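Long-range contacts in Dph2 (Pyrococcus horikoshii, PDB 3LZD), which catalyses the first step of diphthamide biosynthesis, using a [4Fe-4S] cluster to transfer the 3-amino-3-carboxypropyl group of S-adenosyl-L-methionine to a histidine of elongation factor 2: residues A[100-105]-A[122-127]; A[56-61]-A[107-112]; A[315-320]-A[335-340]; A[267-272]-A[295-300]. All coordinates share one frame; numbering follows the deposited sequence.

From the N terminus, contact 2 opens first, at 56-61, and contact 1 opens at 100-105 before contact 2 closes at 107-112; contact 1 then closes at 122-127, so the two cross along the chain. They also touch, because 109-114 and 126-130 are neighbouring strands, joined where I127 meets L110 and H112. Contact 4 closes a loop from 267-272 to 295-300 around helix 280-292, and contact 3 follows in series, closing its loop from 315-320 to 335-340 around helix 325-328. These two share a four-stranded parallel sheet, in which V319 bridges G268 and I270. Contacts 1 and 2 thus build one sheet and contacts 3 and 4 another, with the centres of contacts 2 and 3 about 37 Å apart.

Contact 1: residues A[100-105]-A[122-127]; sequences REAKLV and LEVPTI
Helix 99-104 lies against the loop that feeds strand 126-130 into the first mixed sheet, and the join is made chiefly by A102 and K103 of the helix with E123 and V124 of the loop. V124 sends its two methyls to different partners. CG1 of V124 meets CG of K103 at 4.0 Å, the lysine stem and the valine running antiparallel alongside one another, while V124 CG2 lies 4.2 Å from CB of A102. A chi1 of -62° sets CG1 anti to the carbonyl carbon and turns CG2 to the side of A102. V124 also touches L110 of strand 109-114, so the loop packs on the helix and the sheet together.

E123 reaches back over the helix. Its chain runs out extended beyond CG and brings OE1 to 3.9 Å from CG of K103, crossing the lysine at about a right angle; its placement against R100 is doubtful. OE2 also has a long, weak ion pair with K275, and the guanidinium of R100 is engaged elsewhere, NH1 bonding to I273 O. E123 N donates to the D99 carboxylate (OD2), tying the loop to the helix start.

No hydrogen bond links the two segments directly. V124 gives the carbon-to-carbon part of the contact, while the E123 carboxylate lies against the aliphatic stem of K103; with K103 NZ 4.8 Å from E123 OE1, whatever attraction these charges supply is probably diffuse.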
loop_
_atom_site.group_PDB
_atom_site.type_symbol
_atom_site.label_atom_id
_atom_site.label_comp_id
_atom_site.label_asym_id
_atom_site.label_seq_id
_atom_site.Cartn_x
_atom_site.Cartn_y
_atom_site.Cartn_z
ATOM N N ARG A 100 -5.842 11.671 4.665
ATOM C CA ARG A 100 -7.001 11.088 4.016
ATOM C C ARG A 100 -7.441 9.845 4.776
ATOM O O ARG A 100 -8.622 9.689 5.079
ATOM C CB ARG A 100 -6.681 10.759 2.558
ATOM C CG ARG A 100 -6.416 12.021 1.751
ATOM C CD ARG A 100 -6.000 11.760 0.314
ATOM N NE ARG A 100 -4.663 11.185 0.221
ATOM C CZ ARG A 100 -3.893 11.257 -0.859
ATOM N NH1 ARG A 100 -2.691 10.698 -0.851
ATOM N NH2 ARG A 100 -4.317 11.897 -1.940
ATOM N N GLU A 101 -6.502 8.963 5.100
ATOM C CA GLU A 101 -6.857 7.759 5.842
ATOM C C GLU A 101 -7.522 8.155 7.152
ATOM O O GLU A 101 -8.527 7.565 7.547
ATOM C CB GLU A 101 -5.625 6.900 6.135
ATOM C CG GLU A 101 -5.025 6.197 4.917
ATOM C CD GLU A 101 -4.179 7.108 4.038
ATOM O OE1 GLU A 101 -3.561 6.592 3.084
ATOM O OE2 GLU A 101 -4.126 8.331 4.291
ATOM N N ALA A 102 -6.949 9.145 7.830
ATOM C CA ALA A 102 -7.503 9.626 9.087
ATOM C C ALA A 102 -8.961 10.013 8.848
ATOM O O ALA A 102 -9.841 9.638 9.608
ATOM C CB ALA A 102 -6.713 10.852 9.588
ATOM N N LYS A 103 -9.200 10.776 7.788
ATOM C CA LYS A 103 -10.555 11.197 7.448
ATOM C C LYS A 103 -11.470 9.979 7.286
ATOM O O LYS A 103 -12.587 9.967 7.798
ATOM C CB LYS A 103 -10.541 12.006 6.149
ATOM C CG LYS A 103 -11.012 13.438 6.295
ATOM C CD LYS A 103 -12.463 13.495 6.737
ATOM C CE LYS A 103 -12.969 14.931 6.806
ATOM N NZ LYS A 103 -12.956 15.620 5.476
ATOM N N LEU A 104 -10.982 8.961 6.579
ATOM C CA LEU A 104 -11.737 7.735 6.325
ATOM C C LEU A 104 -12.179 6.940 7.545
ATOM O O LEU A 104 -13.147 6.183 7.467
ATOM C CB LEU A 104 -10.946 6.811 5.402
ATOM C CG LEU A 104 -10.888 7.272 3.949
ATOM C CD1 LEU A 104 -9.890 6.421 3.164
ATOM C CD2 LEU A 104 -12.287 7.173 3.349
ATOM N N VAL A 105 -11.480 7.086 8.663
ATOM C CA VAL A 105 -11.858 6.361 9.856
ATOM C C VAL A 105 -12.355 7.318 10.934
ATOM O O VAL A 105 -12.403 6.986 12.118
ATOM C CB VAL A 105 -10.688 5.506 10.390
ATOM C CG1 VAL A 105 -10.417 4.361 9.433
ATOM C CG2 VAL A 105 -9.433 6.373 10.556
ATOM N N LEU A 122 -3.864 19.525 3.580
ATOM C CA LEU A 122 -4.152 18.510 4.591
ATOM C C LEU A 122 -5.659 18.491 4.890
ATOM O O LEU A 122 -6.269 19.542 5.074
ATOM C CB LEU A 122 -3.371 18.825 5.871
ATOM C CG LEU A 122 -1.844 18.838 5.707
ATOM C CD1 LEU A 122 -1.207 19.545 6.886
ATOM C CD2 LEU A 122 -1.329 17.403 5.570
ATOM N N GLU A 123 -6.244 17.297 4.955
ATOM C CA GLU A 123 -7.674 17.152 5.203
ATOM C C GLU A 123 -8.098 17.289 6.661
ATOM O O GLU A 123 -9.257 17.559 6.941
ATOM C CB GLU A 123 -8.161 15.832 4.602
ATOM C CG GLU A 123 -8.400 15.964 3.090
ATOM C CD GLU A 123 -8.569 14.636 2.376
ATOM O OE1 GLU A 123 -9.390 13.802 2.820
ATOM O OE2 GLU A 123 -7.882 14.433 1.353
ATOM N N VAL A 124 -7.162 17.123 7.587
ATOM C CA VAL A 124 -7.458 17.279 9.012
ATOM C C VAL A 124 -6.293 17.984 9.703
ATOM O O VAL A 124 -5.160 17.958 9.210
ATOM C CB VAL A 124 -7.668 15.924 9.720
ATOM C CG1 VAL A 124 -8.864 15.209 9.121
ATOM C CG2 VAL A 124 -6.408 15.064 9.608
ATOM N N PRO A 125 -6.554 18.638 10.846
ATOM C CA PRO A 125 -5.443 19.308 11.519
ATOM C C PRO A 125 -4.343 18.280 11.755
ATOM O O PRO A 125 -4.604 17.164 12.200
ATOM C CB PRO A 125 -6.074 19.796 12.820
ATOM C CG PRO A 125 -7.475 20.084 12.413
ATOM C CD PRO A 125 -7.812 18.859 11.577
ATOM N N THR A 126 -3.112 18.659 11.456
ATOM C CA THR A 126 -2.002 17.747 11.623
ATOM C C THR A 126 -0.884 18.328 12.468
ATOM O O THR A 126 -0.442 19.460 12.250
ATOM C CB THR A 126 -1.443 17.355 10.251
ATOM O OG1 THR A 126 -2.509 16.821 9.453
ATOM C CG2 THR A 126 -0.335 16.307 10.401
ATOM N N ILE A 127 -0.443 17.558 13.453
ATOM C CA ILE A 127 0.666 17.975 14.309
ATOM C C ILE A 127 1.905 17.199 13.834
ATOM O O ILE A 127 1.874 15.967 13.764
ATOM C CB ILE A 127 0.380 17.635 15.787
ATOM C CG1 ILE A 127 -0.833 18.452 16.266
ATOM C CG2 ILE A 127 1.620 17.937 16.660
ATOM C CD1 ILE A 127 -1.328 18.065 17.655
#

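Contact 2: residues A[56-61]-A[107-112]; sequences KRVLIQ and CDALIH
V58, L59, I60 and Q61 run parallel to A109, L110, I111 and H112, the axes of the two strands approaching to 4.6 Å at 24°. The ladder has its bonds on alternate residues: L59 N to A109 O, I111 N to L59 O (2.7 Å) and Q61 N to I111 O. At its mouth D108 grips the start of the other strand. Its OD1 takes K56 N at 2.6 Å, almost straight and on the syn side, its OD2 takes R57 N at 3.2 Å, and D108 N returns a bond to R57 O. An alanine here would probably leave K56 N and R57 N without their carboxylate acceptor.

These are the two middle strands of the parallel 2-1-3-4 array of the first sheet. On one face V58 CG2 touches I111 CG1 at 3.7 Å, and I60 lies beside I111, the two pointing the same way, and I111 packs on I46 and L50 of helix 43-52. On the other face C107 SG packs on L59 CB. H112 ND1 donates to Q61 OE1 at 3.1 Å, the oxygen lying in the imidazole plane but the nitrogen standing above the amide plane; Q61 OE1 also accepts from A98 N, and H112 NE2 bonds to H115 ND1.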
loop_
_atom_site.group_PDB
_atom_site.type_symbol
_atom_site.label_atom_id
_atom_site.label_comp_id
_atom_site.label_asym_id
_atom_site.label_seq_id
_atom_site.Cartn_x
_atom_site.Cartn_y
_atom_site.Cartn_z
ATOM N N LYS A 56 -11.097 14.625 19.487
ATOM C CA LYS A 56 -11.517 13.471 20.267
ATOM C C LYS A 56 -10.926 12.155 19.763
ATOM O O LYS A 56 -10.742 11.215 20.535
ATOM C CB LYS A 56 -13.043 13.356 20.254
ATOM C CG LYS A 56 -13.736 13.909 21.494
ATOM C CD LYS A 56 -13.682 15.424 21.567
ATOM C CE LYS A 56 -14.505 15.920 22.748
ATOM N NZ LYS A 56 -14.480 17.400 22.883
ATOM N N ARG A 57 -10.638 12.086 18.470
ATOM C CA ARG A 57 -10.103 10.867 17.867
ATOM C C ARG A 57 -8.945 11.237 16.939
ATOM O O ARG A 57 -9.127 11.975 15.966
ATOM C CB ARG A 57 -11.222 10.162 17.080
ATOM C CG ARG A 57 -10.864 8.801 16.501
ATOM C CD ARG A 57 -12.004 8.206 15.644
ATOM N NE ARG A 57 -13.109 7.618 16.414
ATOM C CZ ARG A 57 -14.212 8.265 16.798
ATOM N NH1 ARG A 57 -14.393 9.547 16.493
ATOM N NH2 ARG A 57 -15.152 7.621 17.484
ATOM N N VAL A 58 -7.755 10.719 17.228
ATOM C CA VAL A 58 -6.597 11.054 16.405
ATOM C C VAL A 58 -5.848 9.835 15.867
ATOM O O VAL A 58 -5.836 8.773 16.488
ATOM C CB VAL A 58 -5.611 11.955 17.202
ATOM C CG1 VAL A 58 -4.952 11.154 18.308
ATOM C CG2 VAL A 58 -4.569 12.556 16.267
ATOM N N LEU A 59 -5.243 10.002 14.692
ATOM C CA LEU A 59 -4.464 8.948 14.052
ATOM C C LEU A 59 -2.986 9.331 14.171
ATOM O O LEU A 59 -2.617 10.479 13.919
ATOM C CB LEU A 59 -4.836 8.835 12.573
ATOM C CG LEU A 59 -4.056 7.779 11.774
ATOM C CD1 LEU A 59 -4.459 6.372 12.235
ATOM C CD2 LEU A 59 -4.328 7.955 10.278
ATOM N N ILE A 60 -2.140 8.378 14.541
ATOM C CA ILE A 60 -0.717 8.670 14.682
ATOM C C ILE A 60 0.144 7.889 13.697
ATOM O O ILE A 60 0.129 6.657 13.723
ATOM C CB ILE A 60 -0.205 8.301 16.094
ATOM C CG1 ILE A 60 -1.017 9.035 17.166
ATOM C CG2 ILE A 60 1.277 8.667 16.221
ATOM C CD1 ILE A 60 -0.526 8.765 18.587
ATOM N N GLN A 61 0.881 8.568 12.823
ATOM C CA GLN A 61 1.760 7.814 11.932
ATOM C C GLN A 61 3.182 7.911 12.459
ATOM O O GLN A 61 3.521 8.855 13.167
ATOM C CB GLN A 61 1.693 8.280 10.460
ATOM C CG GLN A 61 1.285 9.671 10.192
ATOM C CD GLN A 61 1.204 9.974 8.696
ATOM O OE1 GLN A 61 0.744 11.036 8.311
ATOM N NE2 GLN A 61 1.665 9.049 7.856
ATOM N N CYS A 107 -11.092 10.339 12.211
ATOM C CA CYS A 107 -10.225 10.992 13.178
ATOM C C CYS A 107 -10.334 12.474 12.872
ATOM O O CYS A 107 -10.389 12.878 11.702
ATOM C CB CYS A 107 -8.774 10.530 13.025
ATOM S SG CYS A 107 -8.528 8.822 13.484
ATOM N N ASP A 108 -10.380 13.294 13.912
ATOM C CA ASP A 108 -10.485 14.721 13.694
ATOM C C ASP A 108 -9.107 15.361 13.618
ATOM O O ASP A 108 -8.985 16.559 13.407
ATOM C CB ASP A 108 -11.336 15.350 14.797
ATOM C CG ASP A 108 -10.998 14.811 16.163
ATOM O OD1 ASP A 108 -11.876 14.845 17.052
ATOM O OD2 ASP A 108 -9.849 14.359 16.343
ATOM N N ALA A 109 -8.063 14.559 13.778
ATOM C CA ALA A 109 -6.703 15.093 13.701
ATOM C C ALA A 109 -5.683 13.992 13.446
ATOM O O ALA A 109 -5.946 12.804 13.670
ATOM C CB ALA A 109 -6.353 15.853 14.989
ATOM N N LEU A 110 -4.513 14.407 12.978
ATOM C CA LEU A 110 -3.432 13.486 12.652
ATOM C C LEU A 110 -2.143 13.907 13.373
ATOM O O LEU A 110 -1.824 15.096 13.444
ATOM C CB LEU A 110 -3.191 13.539 11.138
ATOM C CG LEU A 110 -2.542 12.421 10.303
ATOM C CD1 LEU A 110 -1.528 13.060 9.370
ATOM C CD2 LEU A 110 -1.899 11.349 11.163
ATOM N N ILE A 111 -1.417 12.947 13.927
ATOM C CA ILE A 111 -0.139 13.262 14.549
ATOM C C ILE A 111 0.886 12.590 13.642
ATOM O O ILE A 111 0.820 11.388 13.409
ATOM C CB ILE A 111 -0.009 12.691 15.975
ATOM C CG1 ILE A 111 -1.051 13.335 16.889
ATOM C CG2 ILE A 111 1.391 13.000 16.534
ATOM C CD1 ILE A 111 -0.968 12.851 18.336
ATOM N N HIS A 112 1.815 13.376 13.108
ATOM C CA HIS A 112 2.831 12.841 12.204
ATOM C C HIS A 112 4.186 12.843 12.911
ATOM O O HIS A 112 4.828 13.889 13.039
ATOM C CB HIS A 112 2.893 13.699 10.942
ATOM C CG HIS A 112 3.850 13.183 9.916
ATOM N ND1 HIS A 112 3.468 12.326 8.907
ATOM C CD2 HIS A 112 5.182 13.373 9.764
ATOM C CE1 HIS A 112 4.524 12.009 8.179
ATOM N NE2 HIS A 112 5.578 12.630 8.679
#

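Contact 3: residues A[315-320]-A[335-340]; sequences FEAYVV and RKPVLT
Backbone bonds set the register between Y318, V319 and V320 and the short strand of V338 and L339, in parallel. Y318 N donates to P337 O at 2.9 Å, L339 N to Y318 O, and V320 N to L339 O at 2.8 Å. The two strands belong to a beta-alpha-beta unit around helix 325-328, and the loop after V320 carries C323, a ligand of the [4Fe-4S] cluster.

One polar side chain crosses the gap. K336 leaves its backbone with CG anti to the carbonyl carbon (chi1 -67°) and stays extended, which carries NZ to F315 O at 3.1 Å, nearly in line with that carbonyl. On the way its CD passes the edge of the Y318 ring, 3.9 Å from CE1.

Apolar contacts are few and close. A317 CB rests on P337 CG at 3.7 Å. On the face of Y318 and V338, V338 CG2 touches V320 CG2 at 3.4 Å, a tight fit, and lies 4.1 Å from Y318 CB; P327 of helix 325-328 meets both valines. T340, just after the strand, is the N-cap of helix 341-347, where E343 OE1 accepts from T340 N, consistent with a capping box.

V338 N and O face away from this ladder and bond to Q257 OE1 and R254 NH2 of helix 248-261, which probably satisfies the outer side of this edge strand. Across the contact itself, K336 NZ grips F315 O and, weakly, F313 O, so that one lysine ties its own loop to the start of the neighbouring strand.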
loop_
_atom_site.group_PDB
_atom_site.type_symbol
_atom_site.label_atom_id
_atom_site.label_comp_id
_atom_site.label_asym_id
_atom_site.label_seq_id
_atom_site.Cartn_x
_atom_site.Cartn_y
_atom_site.Cartn_z
ATOM N N PHE A 315 5.833 -4.786 -19.816
ATOM C CA PHE A 315 6.828 -3.717 -19.929
ATOM C C PHE A 315 8.252 -4.211 -19.743
ATOM O O PHE A 315 8.519 -5.040 -18.873
ATOM C CB PHE A 315 6.498 -2.603 -18.934
ATOM C CG PHE A 315 5.084 -2.157 -19.027
ATOM C CD1 PHE A 315 4.596 -1.633 -20.219
ATOM C CD2 PHE A 315 4.204 -2.366 -17.971
ATOM C CE1 PHE A 315 3.249 -1.332 -20.366
ATOM C CE2 PHE A 315 2.846 -2.065 -18.107
ATOM C CZ PHE A 315 2.369 -1.551 -19.308
ATOM N N GLU A 316 9.156 -3.683 -20.570
ATOM C CA GLU A 316 10.569 -4.068 -20.568
ATOM C C GLU A 316 11.423 -3.153 -19.718
ATOM O O GLU A 316 12.479 -3.552 -19.241
ATOM C CB GLU A 316 11.119 -4.048 -21.997
ATOM C CG GLU A 316 10.388 -4.935 -22.990
ATOM C CD GLU A 316 10.792 -4.631 -24.429
ATOM O OE1 GLU A 316 10.069 -3.867 -25.111
ATOM O OE2 GLU A 316 11.844 -5.143 -24.868
ATOM N N ALA A 317 10.986 -1.908 -19.570
ATOM C CA ALA A 317 11.710 -0.933 -18.754
ATOM C C ALA A 317 10.709 -0.046 -18.021
ATOM O O ALA A 317 9.562 0.088 -18.432
ATOM C CB ALA A 317 12.619 -0.077 -19.619
ATOM N N TYR A 318 11.148 0.568 -16.934
ATOM C CA TYR A 318 10.251 1.422 -16.186
ATOM C C TYR A 318 10.834 2.802 -15.955
ATOM O O TYR A 318 12.053 2.993 -15.990
ATOM C CB TYR A 318 9.906 0.776 -14.843
ATOM C CG TYR A 318 8.983 -0.416 -14.970
ATOM C CD1 TYR A 318 9.476 -1.720 -14.996
ATOM C CD2 TYR A 318 7.613 -0.227 -15.104
ATOM C CE1 TYR A 318 8.613 -2.810 -15.161
ATOM C CE2 TYR A 318 6.749 -1.291 -15.264
ATOM C CZ TYR A 318 7.246 -2.577 -15.295
ATOM O OH TYR A 318 6.356 -3.606 -15.474
ATOM N N VAL A 319 9.945 3.766 -15.758
ATOM C CA VAL A 319 10.342 5.133 -15.465
ATOM C C VAL A 319 9.534 5.498 -14.234
ATOM O O VAL A 319 8.297 5.487 -14.263
ATOM C CB VAL A 319 9.972 6.132 -16.581
ATOM C CG1 VAL A 319 10.435 7.528 -16.178
ATOM C CG2 VAL A 319 10.616 5.722 -17.891
ATOM N N VAL A 320 10.231 5.793 -13.149
ATOM C CA VAL A 320 9.567 6.164 -11.922
ATOM C C VAL A 320 9.519 7.673 -11.865
ATOM O O VAL A 320 10.556 8.342 -11.866
ATOM C CB VAL A 320 10.316 5.628 -10.675
ATOM C CG1 VAL A 320 9.644 6.128 -9.406
ATOM C CG2 VAL A 320 10.310 4.119 -10.689
ATOM N N ARG A 335 14.190 -6.043 -11.300
ATOM C CA ARG A 335 14.754 -7.021 -12.224
ATOM C C ARG A 335 14.825 -6.512 -13.661
ATOM O O ARG A 335 15.434 -7.146 -14.521
ATOM C CB ARG A 335 13.942 -8.323 -12.162
ATOM C CG ARG A 335 13.756 -8.887 -10.750
ATOM C CD ARG A 335 15.083 -9.166 -10.059
ATOM N NE ARG A 335 15.883 -10.136 -10.801
ATOM C CZ ARG A 335 17.118 -10.502 -10.472
ATOM N NH1 ARG A 335 17.711 -9.982 -9.405
ATOM N NH2 ARG A 335 17.765 -11.389 -11.218
ATOM N N LYS A 336 14.187 -5.376 -13.919
ATOM C CA LYS A 336 14.206 -4.754 -15.241
ATOM C C LYS A 336 14.765 -3.353 -15.035
ATOM O O LYS A 336 14.689 -2.811 -13.931
ATOM C CB LYS A 336 12.790 -4.667 -15.814
ATOM C CG LYS A 336 12.169 -6.013 -16.138
ATOM C CD LYS A 336 10.694 -5.856 -16.430
ATOM C CE LYS A 336 9.997 -7.198 -16.573
ATOM N NZ LYS A 336 8.514 -7.035 -16.468
ATOM N N PRO A 337 15.352 -2.749 -16.080
ATOM C CA PRO A 337 15.893 -1.398 -15.901
ATOM C C PRO A 337 14.816 -0.406 -15.467
ATOM O O PRO A 337 13.700 -0.392 -16.011
ATOM C CB PRO A 337 16.465 -1.071 -17.278
ATOM C CG PRO A 337 15.597 -1.853 -18.202
ATOM C CD PRO A 337 15.435 -3.170 -17.489
ATOM N N VAL A 338 15.142 0.407 -14.467
ATOM C CA VAL A 338 14.212 1.415 -13.964
ATOM C C VAL A 338 14.938 2.765 -13.949
ATOM O O VAL A 338 16.028 2.883 -13.397
ATOM C CB VAL A 338 13.686 1.026 -12.549
ATOM C CG1 VAL A 338 14.845 0.868 -11.573
ATOM C CG2 VAL A 338 12.684 2.066 -12.064
ATOM N N LEU A 339 14.329 3.773 -14.571
ATOM C CA LEU A 339 14.936 5.106 -14.696
ATOM C C LEU A 339 14.121 6.271 -14.131
ATOM O O LEU A 339 12.930 6.133 -13.821
ATOM C CB LEU A 339 15.169 5.414 -16.177
ATOM C CG LEU A 339 15.779 4.391 -17.148
ATOM C CD1 LEU A 339 15.610 4.924 -18.565
ATOM C CD2 LEU A 339 17.237 4.161 -16.846
ATOM N N THR A 340 14.778 7.428 -14.026
ATOM C CA THR A 340 14.117 8.656 -13.582
ATOM C C THR A 340 13.724 9.415 -14.861
ATOM O O THR A 340 14.230 9.118 -15.957
ATOM C CB THR A 340 15.053 9.592 -12.805
ATOM O OG1 THR A 340 16.031 10.130 -13.708
ATOM C CG2 THR A 340 15.739 8.857 -11.665
#

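Contact 4: residues A[267-272]-A[295-300]; sequences FGVIVS and REARLI
F267, G268, V269 and I270 pair in parallel with A297, R298, L299 and I300 in the beta-alpha-beta unit made by strand 266-272, helix 280-292 and strand 296-302. Five backbone bonds run along the pair, whose axes differ by 20°. F267 N donates to E296 O at 2.7 Å, R298 N to F267 O and V269 N to R298 O; I300 N to V269 O and V271 N to I300 O complete the series.

Ring contacts gather at the start. The F267 side chain lies alongside that of R295, pointing the same way, with CE1 3.6 Å from R295 CG; E296 O sits at the ring edge, in its plane. A chi1 of -78° puts F267 CG anti to the carbonyl carbon, which brings the CD1-CE1 side of the ring alongside R295 CG. F267 also touches L290 of helix 280-292; an alanine in place of this phenylalanine would probably open a gap beneath that helix and strip R295 of the ring beside its aliphatic stem.

The guanidinium of R298 serves the dimer: it forms salt bridges with E78 and E71 of the second subunit, and the sheet runs on across the interface through L299 and I300.

Apolar contacts differ by face. On the face of F267 and A297, their CB atoms are 4.2 Å apart. On the face of I270 and I300, I270 CG1 lies 4.0 Å from I300 CB, and I300 CD1 rests 3.7 Å from G268 CA, where a beta carbon would clash with that methyl.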
loop_
_atom_site.group_PDB
_atom_site.type_symbol
_atom_site.label_atom_id
_atom_site.label_comp_id
_atom_site.label_asym_id
_atom_site.label_seq_id
_atom_site.Cartn_x
_atom_site.Cartn_y
_atom_site.Cartn_z
ATOM N N PHE A 267 7.330 0.668 -22.275
ATOM C CA PHE A 267 7.690 1.335 -21.033
ATOM C C PHE A 267 6.533 1.534 -20.084
ATOM O O PHE A 267 5.415 1.851 -20.490
ATOM C CB PHE A 267 8.304 2.716 -21.299
ATOM C CG PHE A 267 9.735 2.678 -21.750
ATOM C CD1 PHE A 267 10.063 2.326 -23.058
ATOM C CD2 PHE A 267 10.757 3.027 -20.873
ATOM C CE1 PHE A 267 11.391 2.332 -23.489
ATOM C CE2 PHE A 267 12.089 3.037 -21.290
ATOM C CZ PHE A 267 12.408 2.690 -22.600
ATOM N N GLY A 268 6.823 1.345 -18.808
ATOM C CA GLY A 268 5.826 1.586 -17.790
ATOM C C GLY A 268 6.285 2.893 -17.169
ATOM O O GLY A 268 7.461 3.037 -16.842
ATOM N N VAL A 269 5.383 3.854 -17.042
ATOM C CA VAL A 269 5.716 5.149 -16.448
ATOM C C VAL A 269 4.887 5.243 -15.181
ATOM O O VAL A 269 3.659 5.391 -15.224
ATOM C CB VAL A 269 5.384 6.299 -17.409
ATOM C CG1 VAL A 269 5.681 7.634 -16.753
ATOM C CG2 VAL A 269 6.209 6.140 -18.686
ATOM N N ILE A 270 5.582 5.177 -14.053
ATOM C CA ILE A 270 4.947 5.131 -12.743
ATOM C C ILE A 270 4.782 6.397 -11.925
ATOM O O ILE A 270 5.675 7.244 -11.872
ATOM C CB ILE A 270 5.709 4.103 -11.853
ATOM C CG1 ILE A 270 5.777 2.754 -12.573
ATOM C CG2 ILE A 270 5.014 3.942 -10.495
ATOM C CD1 ILE A 270 6.908 1.853 -12.094
ATOM N N VAL A 271 3.622 6.508 -11.281
ATOM C CA VAL A 271 3.363 7.619 -10.371
ATOM C C VAL A 271 2.880 7.008 -9.056
ATOM O O VAL A 271 2.415 5.864 -9.018
ATOM C CB VAL A 271 2.269 8.587 -10.869
ATOM C CG1 VAL A 271 2.775 9.378 -12.069
ATOM C CG2 VAL A 271 1.003 7.826 -11.184
ATOM N N SER A 272 3.019 7.766 -7.980
ATOM C CA SER A 272 2.580 7.321 -6.669
ATOM C C SER A 272 1.502 8.278 -6.185
ATOM O O SER A 272 1.637 9.482 -6.328
ATOM C CB SER A 272 3.742 7.337 -5.680
ATOM O OG SER A 272 3.252 7.186 -4.358
ATOM N N ARG A 295 8.488 4.479 -28.989
ATOM C CA ARG A 295 8.280 3.508 -27.917
ATOM C C ARG A 295 6.832 3.444 -27.461
ATOM O O ARG A 295 6.036 4.344 -27.734
ATOM C CB ARG A 295 9.140 3.849 -26.694
ATOM C CG ARG A 295 10.601 3.473 -26.801
ATOM C CD ARG A 295 11.378 4.436 -27.655
ATOM N NE ARG A 295 12.815 4.214 -27.522
ATOM C CZ ARG A 295 13.740 4.915 -28.175
ATOM N NH1 ARG A 295 15.028 4.651 -27.996
ATOM N NH2 ARG A 295 13.374 5.883 -29.011
ATOM N N GLU A 296 6.489 2.363 -26.774
ATOM C CA GLU A 296 5.149 2.229 -26.225
ATOM C C GLU A 296 5.318 2.603 -24.756
ATOM O O GLU A 296 6.343 2.294 -24.145
ATOM C CB GLU A 296 4.632 0.795 -26.354
ATOM C CG GLU A 296 4.357 0.345 -27.788
ATOM C CD GLU A 296 3.750 -1.051 -27.850
ATOM O OE1 GLU A 296 2.613 -1.235 -27.362
ATOM O OE2 GLU A 296 4.414 -1.968 -28.382
ATOM N N ALA A 297 4.329 3.287 -24.196
ATOM C CA ALA A 297 4.412 3.695 -22.811
ATOM C C ALA A 297 3.037 3.728 -22.186
ATOM O O ALA A 297 2.088 4.247 -22.772
ATOM C CB ALA A 297 5.067 5.065 -22.711
ATOM N N ARG A 298 2.939 3.165 -20.986
ATOM C CA ARG A 298 1.684 3.122 -20.254
ATOM C C ARG A 298 1.890 3.765 -18.895
ATOM O O ARG A 298 2.866 3.463 -18.208
ATOM C CB ARG A 298 1.241 1.669 -20.051
ATOM C CG ARG A 298 0.018 1.512 -19.159
ATOM C CD ARG A 298 -1.222 1.958 -19.899
ATOM N NE ARG A 298 -1.303 1.247 -21.169
ATOM C CZ ARG A 298 -1.721 1.788 -22.308
ATOM N NH1 ARG A 298 -1.752 1.055 -23.417
ATOM N NH2 ARG A 298 -2.105 3.060 -22.336
ATOM N N LEU A 299 0.974 4.647 -18.512
ATOM C CA LEU A 299 1.053 5.307 -17.213
ATOM C C LEU A 299 0.510 4.349 -16.134
ATOM O O LEU A 299 -0.606 3.814 -16.247
ATOM C CB LEU A 299 0.257 6.620 -17.244
ATOM C CG LEU A 299 0.391 7.603 -16.079
ATOM C CD1 LEU A 299 0.336 9.020 -16.617
ATOM C CD2 LEU A 299 -0.726 7.374 -15.049
ATOM N N ILE A 300 1.318 4.122 -15.101
ATOM C CA ILE A 300 0.947 3.224 -14.013
ATOM C C ILE A 300 0.792 3.980 -12.698
ATOM O O ILE A 300 1.684 4.722 -12.295
ATOM C CB ILE A 300 2.018 2.121 -13.828
ATOM C CG1 ILE A 300 2.158 1.330 -15.134
ATOM C CG2 ILE A 300 1.642 1.202 -12.649
ATOM C CD1 ILE A 300 3.425 0.487 -15.224
#